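Local coordinates for protein polysaccharide Lyase Family 6 (Bacteroides cellulosilyticus, PDB 6QPS) that probably cleaves alginate at mannuronic acid residues by beta-elimination, as a calcium-binding family 6 polysaccharide lyase from a human gut bacterium, at residues 129-135 with 163-169; 73-78 with 98-104. One frame throughout, in Å; residues are numbered along the deposited sequence. Where two conformers were deposited one is given.

Contact 1 (129-135 with 163-169); sequences FCRMTRC and NNRIDHC
Arg131 reaches across to Asp167 side-on, giving one nitrogen to each carboxylate oxygen. Arg131 NE meets Asp167 OD1 at 2.8 Å, and NH2 bonds to OD2. The oxygens lie close to the guanidinium plane, but both nitrogens approach on the syn side from somewhat outside the carboxylate plane, the two planes being 35° apart. An extended chain with CG anti to the backbone N carries the group there. Arg165 runs alongside in the same direction and lays its NH1 over the middle of the Arg131 guanidinium, on the face opposite Thr133 CG2. Arg165 NE bridges to Asp197; it also lies near Asp167 OD1, but points no N-H at it. Thr133 OG1 donates to Asp167 OD2 from above the carboxylate plane, 2.7 Å away, while His168 ND1 takes the anti lone pair of that oxygen in a nearly straight bond (176°).

At the start of the pair, Asn163 CB sits over the centre of the Phe129 ring in a CH-pi contact, and the amide beyond it runs nearly parallel to the ring (7°), its CG by CZ. Beside it Asn164 OD1 accepts from Cys130 N at 2.8 Å, standing in for a backbone carbonyl. The other face of the strands is apolar: Ile166 CD1 touches Met132 CB, and Met132 CG rests against Cys169 SG.

These are neighbouring parallel strands of a right-handed beta-helix. Three donors converge on Asp167 OD2, which fixes the carboxylate's rotation, and its negative charge probably offsets the two neighbouring arginines, Arg131 NH2 lying 3.3 Å from Arg165 NH1.

Contact 2 (73-78 with 98-104); sequences PIVWRA and YLQLEDL
Trp76 swings its CG away from the backbone N (chi1 179°) and so lays its indole alongside Leu101, while Leu104, its CG beside the backbone N, sends CD1 over the same ring system. That methyl sits above the six-membered ring, 4.1 Å from the centroid and 13° off the normal, a CH-pi contact in which the two side chains cross at about a right angle. Leu101 CG comes obliquely to Trp76 CE3 at 3.8 Å. Further back, Ile74 CB meets Leu99 CD2 at 3.9 Å, the side chains running in the same direction.

The strands are parallel, the axes of 74-78 and 99-102 approaching to 4.7 Å, and belong to successive coils of the right-handed parallel beta-helix. Leu99, Leu101, Ile74 and Trp76 fill its interior, where Phe64, Ile62 and Leu92 from other strands meet them. Backbone bonds run both ways, among them Trp76 N to Gln100 O at 2.8 Å.

The opposite face is more polar and partly exposed. Val75 CG1 packs obliquely on the Glu102 carboxylate, 3.6 Å from Glu102 CD. Gln100 NE2 donates at 2.6 Å to the anti side of Glu102 OE2, which lies somewhat out of the Gln100 amide plane, and Gln100 OE1 lies beside Pro73 CG. Glu102 OE1 is held by Arg134, while the Arg77 aliphatic chain lies alongside Glu102.

Coming from the N terminus, contact 2 closes first: strand 74-78 is followed by two further strands, 84-87 and 90-95, before the chain returns at 98-104 to lie beside it. Contact 1 closes the next such loop but one, 129-135 being paired with 163-169 after 27 intervening residues. The loops follow in series, neither nested nor crossed. Because 99-111 and 131-138 are themselves neighbours, the four segments form successive rungs on one side of the beta-helix, with the contact centres about 9 Å apart. Arg131 N probably bonds to Leu99 O (2.9 Å), and the salt bridge from Arg134 NE to Asp103 OD1, also 2.9 Å, joins contact 1 to contact 2.

Contact 1 (129-135 with 163-169)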
ATOM      1  N   PHE A 129      19.346  -5.694  -0.399  1.00 10.29           N
ATOM      2  CA  PHE A 129      19.906  -4.506   0.245  1.00 10.21           C
ATOM      3  C   PHE A 129      20.032  -3.336  -0.729  1.00 11.78           C
ATOM      4  O   PHE A 129      20.954  -2.526  -0.638  1.00 12.07           O
ATOM      5  CB  PHE A 129      21.236  -4.801   0.944  1.00 13.35           C
ATOM      6  CG  PHE A 129      21.095  -5.709   2.120  1.00 16.43           C
ATOM      7  CD1 PHE A 129      21.342  -7.052   1.987  1.00 16.95           C
ATOM      8  CD2 PHE A 129      20.688  -5.216   3.355  1.00 20.96           C
ATOM      9  CE1 PHE A 129      21.199  -7.908   3.079  1.00 24.24           C
ATOM     10  CE2 PHE A 129      20.545  -6.069   4.441  1.00 21.17           C
ATOM     11  CZ  PHE A 129      20.800  -7.404   4.291  1.00 19.19           C
ATOM     12  N   CYS A 130      19.118  -3.243  -1.685  1.00 10.58           N
ATOM     13  CA  CYS A 130      19.087  -2.164  -2.662  1.00  9.86           C
ATOM     14  C   CYS A 130      17.993  -1.174  -2.273  1.00 10.46           C
ATOM     15  O   CYS A 130      17.086  -1.494  -1.505  1.00 11.28           O
ATOM     16  CB  CYS A 130      18.858  -2.728  -4.061  1.00 10.68           C
ATOM     17  SG  CYS A 130      20.262  -3.715  -4.691  1.00 10.62           S
ATOM     18  N   ARG A 131      18.101   0.050  -2.791  1.00  9.97           N
ATOM     19  CA  ARG A 131      17.268   1.143  -2.305  1.00  9.73           C
ATOM     20  C   ARG A 131      16.962   2.130  -3.420  1.00 10.25           C
ATOM     21  O   ARG A 131      17.841   2.471  -4.209  1.00 11.22           O
ATOM     22  CB  ARG A 131      17.987   1.873  -1.174  1.00 10.70           C
ATOM     23  CG  ARG A 131      17.234   3.050  -0.581  1.00 10.33           C
ATOM     24  CD  ARG A 131      18.027   3.622   0.584  1.00 11.84           C
ATOM     25  NE  ARG A 131      17.371   4.778   1.177  1.00 10.38           N
ATOM     26  CZ  ARG A 131      17.954   5.652   1.988  1.00 13.61           C
ATOM     27  NH1 ARG A 131      19.234   5.504   2.321  1.00 17.71           N
ATOM     28  NH2 ARG A 131      17.263   6.668   2.470  1.00 12.96           N
ATOM     29  N   MET A 132      15.700   2.557  -3.503  1.00  9.89           N
ATOM     30  CA  MET A 132      15.299   3.681  -4.345  1.00  9.74           C
ATOM     31  C   MET A 132      14.799   4.777  -3.410  1.00  8.90           C
ATOM     32  O   MET A 132      13.830   4.564  -2.676  1.00  9.52           O
ATOM     33  CB  MET A 132      14.216   3.245  -5.338  1.00 12.83           C
ATOM     34  CG  MET A 132      13.629   4.366  -6.137  1.00 12.74           C
ATOM     35  SD  MET A 132      12.100   3.885  -7.016  1.00 23.41           S
ATOM     36  CE  MET A 132      12.710   2.651  -8.108  1.00 28.54           C
ATOM     37  N   THR A 133      15.463   5.939  -3.427  1.00  8.54           N
ATOM     38  CA  THR A 133      15.176   7.008  -2.480  1.00  9.34           C
ATOM     39  C   THR A 133      15.114   8.357  -3.190  1.00 10.26           C
ATOM     40  O   THR A 133      15.914   8.649  -4.089  1.00 10.12           O
ATOM     41  CB  THR A 133      16.182   6.998  -1.316  1.00  9.98           C
ATOM     42  OG1 THR A 133      15.765   7.943  -0.337  1.00 11.29           O
ATOM     43  CG2 THR A 133      17.604   7.351  -1.766  1.00 11.77           C
ATOM     44  N   ARG A 134      14.146   9.179  -2.784  1.00  9.99           N
ATOM     45  CA  ARG A 134      14.023  10.545  -3.296  1.00  9.33           C
ATOM     46  C   ARG A 134      13.891  10.572  -4.814  1.00 11.28           C
ATOM     47  O   ARG A 134      14.387  11.488  -5.474  1.00 11.06           O
ATOM     48  CB  ARG A 134      15.186  11.437  -2.855  1.00 11.90           C
ATOM     49  CG  ARG A 134      15.466  11.397  -1.369  1.00 13.24           C
ATOM     50  CD  ARG A 134      16.511  12.425  -0.956  1.00 15.44           C
ATOM     51  NE  ARG A 134      17.747  12.346  -1.738  1.00 15.11           N
ATOM     52  CZ  ARG A 134      18.824  11.653  -1.396  1.00 17.27           C
ATOM     53  NH1 ARG A 134      18.842  10.936  -0.283  1.00 18.16           N
ATOM     54  NH2 ARG A 134      19.893  11.669  -2.180  1.00 22.00           N
ATOM     55  N   CYS A 135      13.169   9.601  -5.364  1.00  9.33           N
ATOM     56  CA  CYS A 135      12.870   9.547  -6.791  1.00 10.30           C
ATOM     57  C   CYS A 135      11.398   9.861  -7.026  1.00 10.04           C
ATOM     58  O   CYS A 135      10.555   9.725  -6.134  1.00 11.27           O
ATOM     59  CB  CYS A 135      13.202   8.168  -7.370  1.00 10.65           C
ATOM     60  SG  CYS A 135      14.975   7.827  -7.425  1.00 11.75           S
ATOM     61  N   ASN A 163      15.332  -7.560   1.642  1.00  8.17           N
ATOM     62  CA  ASN A 163      15.939  -6.423   2.316  1.00  8.90           C
ATOM     63  C   ASN A 163      16.080  -5.213   1.405  1.00  9.01           C
ATOM     64  O   ASN A 163      17.034  -4.448   1.542  1.00 10.53           O
ATOM     65  CB  ASN A 163      17.317  -6.778   2.895  1.00 10.93           C
ATOM     66  CG  ASN A 163      17.269  -7.957   3.843  1.00 11.36           C
ATOM     67  OD1 ASN A 163      17.675  -9.071   3.494  1.00 13.49           O
ATOM     68  ND2 ASN A 163      16.761  -7.724   5.046  1.00 13.42           N
ATOM     69  N   ASN A 164      15.144  -4.992   0.487  1.00  9.69           N
ATOM     70  CA  ASN A 164      15.162  -3.797  -0.344  1.00  8.99           C
ATOM     71  C   ASN A 164      14.267  -2.729   0.276  1.00  8.08           C
ATOM     72  O   ASN A 164      13.473  -3.001   1.183  1.00 10.07           O
ATOM     73  CB  ASN A 164      14.729  -4.146  -1.768  1.00  9.43           C
ATOM     74  CG  ASN A 164      15.713  -5.111  -2.436  1.00  9.64           C
ATOM     75  OD1 ASN A 164      16.933  -4.950  -2.318  1.00  9.76           O
ATOM     76  ND2 ASN A 164      15.190  -6.106  -3.150  1.00  9.96           N
ATOM     77  N   ARG A 165      14.451  -1.492  -0.182  1.00  8.11           N
ATOM     78  CA  ARG A 165      13.774  -0.345   0.407  1.00  9.30           C
ATOM     79  C   ARG A 165      13.364   0.655  -0.666  1.00  8.52           C
ATOM     80  O   ARG A 165      14.162   1.006  -1.545  1.00  9.14           O
ATOM     81  CB  ARG A 165      14.676   0.342   1.451  1.00  9.29           C
ATOM     82  CG  ARG A 165      14.020   1.539   2.185  1.00  9.22           C
ATOM     83  CD  ARG A 165      14.931   2.034   3.320  1.00 10.58           C
ATOM     84  NE  ARG A 165      14.310   3.192   3.958  1.00 10.04           N
ATOM     85  CZ  ARG A 165      14.957   4.220   4.486  1.00  9.81           C
ATOM     86  NH1 ARG A 165      16.279   4.237   4.508  1.00 12.05           N
ATOM     87  NH2 ARG A 165      14.268   5.256   4.959  1.00 12.07           N
ATOM     88  N   ILE A 166      12.115   1.107  -0.583  0.81  8.09           N
ATOM     89  CA  ILE A 166      11.589   2.220  -1.376  0.81  9.06           C
ATOM     90  C   ILE A 166      11.190   3.314  -0.380  0.81  7.52           C
ATOM     91  O   ILE A 166      10.288   3.096   0.438  0.81  8.21           O
ATOM     92  CB  ILE A 166      10.347   1.795  -2.183  0.81  8.84           C
ATOM     93  CG1 ILE A 166      10.603   0.524  -3.009  0.81  9.80           C
ATOM     94  CG2 ILE A 166       9.854   2.950  -3.064  0.81  8.67           C
ATOM     95  CD1 ILE A 166      11.639   0.649  -4.072  0.81 10.47           C
ATOM     96  N   ASP A 167      11.816   4.484  -0.459  1.00  8.25           N
ATOM     97  CA  ASP A 167      11.542   5.513   0.541  1.00  7.45           C
ATOM     98  C   ASP A 167      11.676   6.934  -0.004  1.00  9.12           C
ATOM     99  O   ASP A 167      12.484   7.232  -0.894  1.00  9.51           O
ATOM    100  CB  ASP A 167      12.440   5.341   1.794  1.00  9.07           C
ATOM    101  CG  ASP A 167      13.911   5.652   1.498  1.00 10.09           C
ATOM    102  OD1 ASP A 167      14.620   4.752   0.999  1.00 10.42           O
ATOM    103  OD2 ASP A 167      14.364   6.818   1.703  1.00 10.45           O
ATOM    104  N   HIS A 168      10.892   7.829   0.592  1.00  8.65           N
ATOM    105  CA  HIS A 168      10.956   9.254   0.256  1.00  8.30           C
ATOM    106  C   HIS A 168      10.754   9.505  -1.237  1.00  9.56           C
ATOM    107  O   HIS A 168      11.287  10.466  -1.793  1.00 10.85           O
ATOM    108  CB  HIS A 168      12.232   9.907   0.788  1.00  8.46           C
ATOM    109  CG  HIS A 168      12.353   9.842   2.281  1.00  9.65           C
ATOM    110  ND1 HIS A 168      13.019   8.827   2.930  1.00 10.95           N
ATOM    111  CD2 HIS A 168      11.887  10.670   3.255  1.00  9.45           C
ATOM    112  CE1 HIS A 168      12.957   9.030   4.237  1.00 10.27           C
ATOM    113  NE2 HIS A 168      12.276  10.139   4.462  1.00 10.98           N
ATOM    114  N   CYS A 169       9.911   8.700  -1.881  1.00  9.34           N
ATOM    115  CA  CYS A 169       9.581   8.846  -3.298  1.00  8.59           C
ATOM    116  C   CYS A 169       8.179   9.428  -3.470  1.00  9.09           C
ATOM    117  O   CYS A 169       7.378   9.470  -2.533  1.00 10.59           O
ATOM    118  CB  CYS A 169       9.667   7.492  -4.007  1.00 10.18           C
ATOM    119  SG  CYS A 169      11.343   6.795  -4.182  1.00 10.02           S
TER
HETATM  120  O   HOH W   1      17.885  -1.625   1.487  1.00 27.48           O

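Contact 2 (73-78 with 98-104)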
ATOM      1  N   PRO A  73      27.291   1.839  -0.566  1.00 14.46           N
ATOM      2  CA  PRO A  73      26.541   1.401  -1.740  1.00 13.01           C
ATOM      3  C   PRO A  73      27.125   1.978  -3.021  1.00 13.33           C
ATOM      4  O   PRO A  73      27.903   2.939  -3.012  1.00 15.20           O
ATOM      5  CB  PRO A  73      25.123   1.938  -1.500  1.00 14.91           C
ATOM      6  CG  PRO A  73      25.321   3.142  -0.631  1.00 18.89           C
ATOM      7  CD  PRO A  73      26.503   2.775   0.273  1.00 18.19           C
ATOM      8  N   ILE A  74      26.727   1.366  -4.130  1.00 12.75           N
ATOM      9  CA  ILE A  74      26.963   1.899  -5.477  1.00 13.39           C
ATOM     10  C   ILE A  74      25.739   2.729  -5.856  1.00 11.66           C
ATOM     11  O   ILE A  74      24.606   2.243  -5.745  1.00 11.94           O
ATOM     12  CB  ILE A  74      27.185   0.751  -6.484  1.00 12.62           C
ATOM     13  CG1 ILE A  74      28.408  -0.081  -6.080  1.00 15.26           C
ATOM     14  CG2 ILE A  74      27.357   1.290  -7.890  1.00 12.24           C
ATOM     15  CD1 ILE A  74      28.566  -1.402  -6.863  1.00 15.83           C
ATOM     16  N   VAL A  75      25.948   3.975  -6.292  1.00 12.43           N
ATOM     17  CA  VAL A  75      24.866   4.951  -6.409  1.00 11.23           C
ATOM     18  C   VAL A  75      24.701   5.412  -7.851  1.00 11.57           C
ATOM     19  O   VAL A  75      25.687   5.693  -8.537  1.00 14.05           O
ATOM     20  CB  VAL A  75      25.142   6.172  -5.502  1.00 13.69           C
ATOM     21  CG1 VAL A  75      24.052   7.238  -5.667  1.00 14.97           C
ATOM     22  CG2 VAL A  75      25.282   5.748  -4.035  1.00 15.04           C
ATOM     23  N   TRP A  76      23.450   5.493  -8.300  1.00 12.67           N
ATOM     24  CA  TRP A  76      23.079   6.079  -9.587  1.00 12.41           C
ATOM     25  C   TRP A  76      22.201   7.274  -9.251  1.00 11.32           C
ATOM     26  O   TRP A  76      21.156   7.104  -8.620  1.00 12.01           O
ATOM     27  CB  TRP A  76      22.321   5.045 -10.424  1.00 11.08           C
ATOM     28  CG  TRP A  76      21.854   5.533 -11.780  1.00 11.80           C
ATOM     29  CD1 TRP A  76      22.337   6.590 -12.491  1.00 14.71           C
ATOM     30  CD2 TRP A  76      20.799   4.965 -12.565  1.00 12.04           C
ATOM     31  NE1 TRP A  76      21.640   6.717 -13.680  1.00 15.90           N
ATOM     32  CE2 TRP A  76      20.703   5.718 -13.748  1.00 13.95           C
ATOM     33  CE3 TRP A  76      19.951   3.861 -12.398  1.00 14.58           C
ATOM     34  CZ2 TRP A  76      19.780   5.428 -14.741  1.00 15.07           C
ATOM     35  CZ3 TRP A  76      19.032   3.584 -13.391  1.00 17.87           C
ATOM     36  CH2 TRP A  76      18.958   4.365 -14.544  1.00 16.36           C
ATOM     37  N   ARG A  77      22.641   8.480  -9.609  1.00 12.66           N
ATOM     38  CA  ARG A  77      21.971   9.680  -9.129  1.00 13.02           C
ATOM     39  C   ARG A  77      22.090  10.834 -10.118  1.00 12.03           C
ATOM     40  O   ARG A  77      22.949  10.853 -11.003  1.00 12.92           O
ATOM     41  CB  ARG A  77      22.546  10.126  -7.775  1.00 12.85           C
ATOM     42  CG  ARG A  77      24.006  10.599  -7.802  1.00 15.69           C
ATOM     43  CD  ARG A  77      24.437  11.084  -6.408  1.00 19.41           C
ATOM     44  NE  ARG A  77      25.869  11.293  -6.284  1.00 26.53           N
ATOM     45  CZ  ARG A  77      26.494  12.410  -6.644  1.00 31.06           C
ATOM     46  NH1 ARG A  77      25.813  13.420  -7.169  1.00 29.79           N
ATOM     47  NH2 ARG A  77      27.804  12.518  -6.483  1.00 34.66           N
ATOM     48  N   ALA A  78      21.212  11.815  -9.932  1.00 14.36           N
ATOM     49  CA  ALA A  78      21.346  13.091 -10.620  1.00 14.95           C
ATOM     50  C   ALA A  78      22.431  13.936  -9.963  1.00 17.09           C
ATOM     51  O   ALA A  78      22.573  13.941  -8.735  1.00 18.77           O
ATOM     52  CB  ALA A  78      20.022  13.853 -10.548  1.00 18.39           C
ATOM     53  N   TYR A  98      23.495  -3.873  -2.399  1.00 10.19           N
ATOM     54  CA  TYR A  98      23.840  -2.511  -1.989  1.00 11.00           C
ATOM     55  C   TYR A  98      23.962  -1.549  -3.175  1.00 11.69           C
ATOM     56  O   TYR A  98      24.935  -0.799  -3.308  1.00 14.44           O
ATOM     57  CB  TYR A  98      25.089  -2.502  -1.097  1.00 11.43           C
ATOM     58  CG  TYR A  98      24.859  -3.200   0.237  1.00 14.28           C
ATOM     59  CD1 TYR A  98      24.283  -2.523   1.309  1.00 14.23           C
ATOM     60  CD2 TYR A  98      25.217  -4.531   0.420  1.00 13.98           C
ATOM     61  CE1 TYR A  98      24.082  -3.161   2.531  1.00 16.91           C
ATOM     62  CE2 TYR A  98      24.998  -5.176   1.647  1.00 15.60           C
ATOM     63  CZ  TYR A  98      24.423  -4.475   2.676  1.00 15.77           C
ATOM     64  OH  TYR A  98      24.230  -5.122   3.892  1.00 20.58           O
ATOM     65  N   LEU A  99      22.929  -1.540  -4.017  1.00  9.92           N
ATOM     66  CA  LEU A  99      22.789  -0.597  -5.125  1.00 10.52           C
ATOM     67  C   LEU A  99      21.706   0.410  -4.773  1.00 10.88           C
ATOM     68  O   LEU A  99      20.706   0.044  -4.141  1.00 13.47           O
ATOM     69  CB  LEU A  99      22.390  -1.345  -6.399  1.00 11.37           C
ATOM     70  CG  LEU A  99      23.246  -2.557  -6.759  1.00 10.39           C
ATOM     71  CD1 LEU A  99      22.682  -3.227  -8.012  1.00 13.99           C
ATOM     72  CD2 LEU A  99      24.683  -2.157  -6.947  1.00 11.80           C
ATOM     73  N   GLN A 100      21.915   1.679  -5.148  1.00  9.82           N
ATOM     74  CA  GLN A 100      21.008   2.753  -4.747  1.00 12.23           C
ATOM     75  C   GLN A 100      20.740   3.691  -5.914  1.00 11.60           C
ATOM     76  O   GLN A 100      21.679   4.142  -6.581  1.00 12.98           O
ATOM     77  CB  GLN A 100      21.664   3.524  -3.598  1.00 14.55           C
ATOM     78  CG  GLN A 100      20.815   4.471  -2.818  1.00 18.52           C
ATOM     79  CD  GLN A 100      21.362   4.638  -1.390  1.00 19.99           C
ATOM     80  OE1 GLN A 100      21.538   3.656  -0.661  1.00 24.17           O
ATOM     81  NE2 GLN A 100      21.644   5.870  -1.009  1.00 26.79           N
ATOM     82  N   LEU A 101      19.464   3.978  -6.147  1.00  9.96           N
ATOM     83  CA  LEU A 101      19.034   5.040  -7.046  1.00 11.50           C
ATOM     84  C   LEU A 101      18.568   6.220  -6.209  1.00 11.26           C
ATOM     85  O   LEU A 101      17.776   6.037  -5.274  1.00 11.81           O
ATOM     86  CB  LEU A 101      17.838   4.570  -7.873  1.00 17.02           C
ATOM     87  CG  LEU A 101      18.098   3.626  -9.046  1.00 26.96           C
ATOM     88  CD1 LEU A 101      18.531   2.278  -8.575  1.00 30.57           C
ATOM     89  CD2 LEU A 101      16.839   3.526  -9.908  1.00 29.82           C
ATOM     90  N   GLU A 102      19.002   7.427  -6.582  1.00 10.59           N
ATOM     91  CA  GLU A 102      18.691   8.630  -5.816  1.00 12.05           C
ATOM     92  C   GLU A 102      18.385   9.819  -6.721  1.00 10.61           C
ATOM     93  O   GLU A 102      19.128  10.111  -7.663  1.00 11.94           O
ATOM     94  CB  GLU A 102      19.872   9.097  -4.934  1.00 17.80           C
ATOM     95  CG  GLU A 102      20.499   8.074  -4.002  1.00 22.47           C
ATOM     96  CD  GLU A 102      21.712   8.648  -3.259  1.00 20.68           C
ATOM     97  OE1 GLU A 102      22.103   9.816  -3.520  1.00 25.83           O
ATOM     98  OE2 GLU A 102      22.294   7.917  -2.439  1.00 30.82           O
ATOM     99  N   ASP A 103      17.361  10.588  -6.360  1.00 11.53           N
ATOM    100  CA  ASP A 103      17.141  11.921  -6.919  1.00 11.07           C
ATOM    101  C   ASP A 103      16.851  11.915  -8.423  1.00 12.21           C
ATOM    102  O   ASP A 103      17.101  12.916  -9.100  1.00 15.26           O
ATOM    103  CB  ASP A 103      18.312  12.854  -6.603  1.00 14.38           C
ATOM    104  CG  ASP A 103      18.393  13.214  -5.119  1.00 16.27           C
ATOM    105  OD1 ASP A 103      17.335  13.334  -4.464  1.00 13.36           O
ATOM    106  OD2 ASP A 103      19.522  13.404  -4.609  1.00 19.62           O
ATOM    107  N   LEU A 104      16.303  10.827  -8.954  1.00 10.99           N
ATOM    108  CA  LEU A 104      15.965  10.712 -10.368  1.00 12.17           C
ATOM    109  C   LEU A 104      14.495  11.041 -10.594  1.00 10.79           C
ATOM    110  O   LEU A 104      13.642  10.702  -9.770  1.00 11.60           O
ATOM    111  CB  LEU A 104      16.242   9.292 -10.868  1.00 13.32           C
ATOM    112  CG  LEU A 104      17.713   8.855 -10.830  1.00 14.73           C
ATOM    113  CD1 LEU A 104      17.828   7.389 -11.216  1.00 15.57           C
ATOM    114  CD2 LEU A 104      18.613   9.708 -11.716  1.00 19.54           C
TER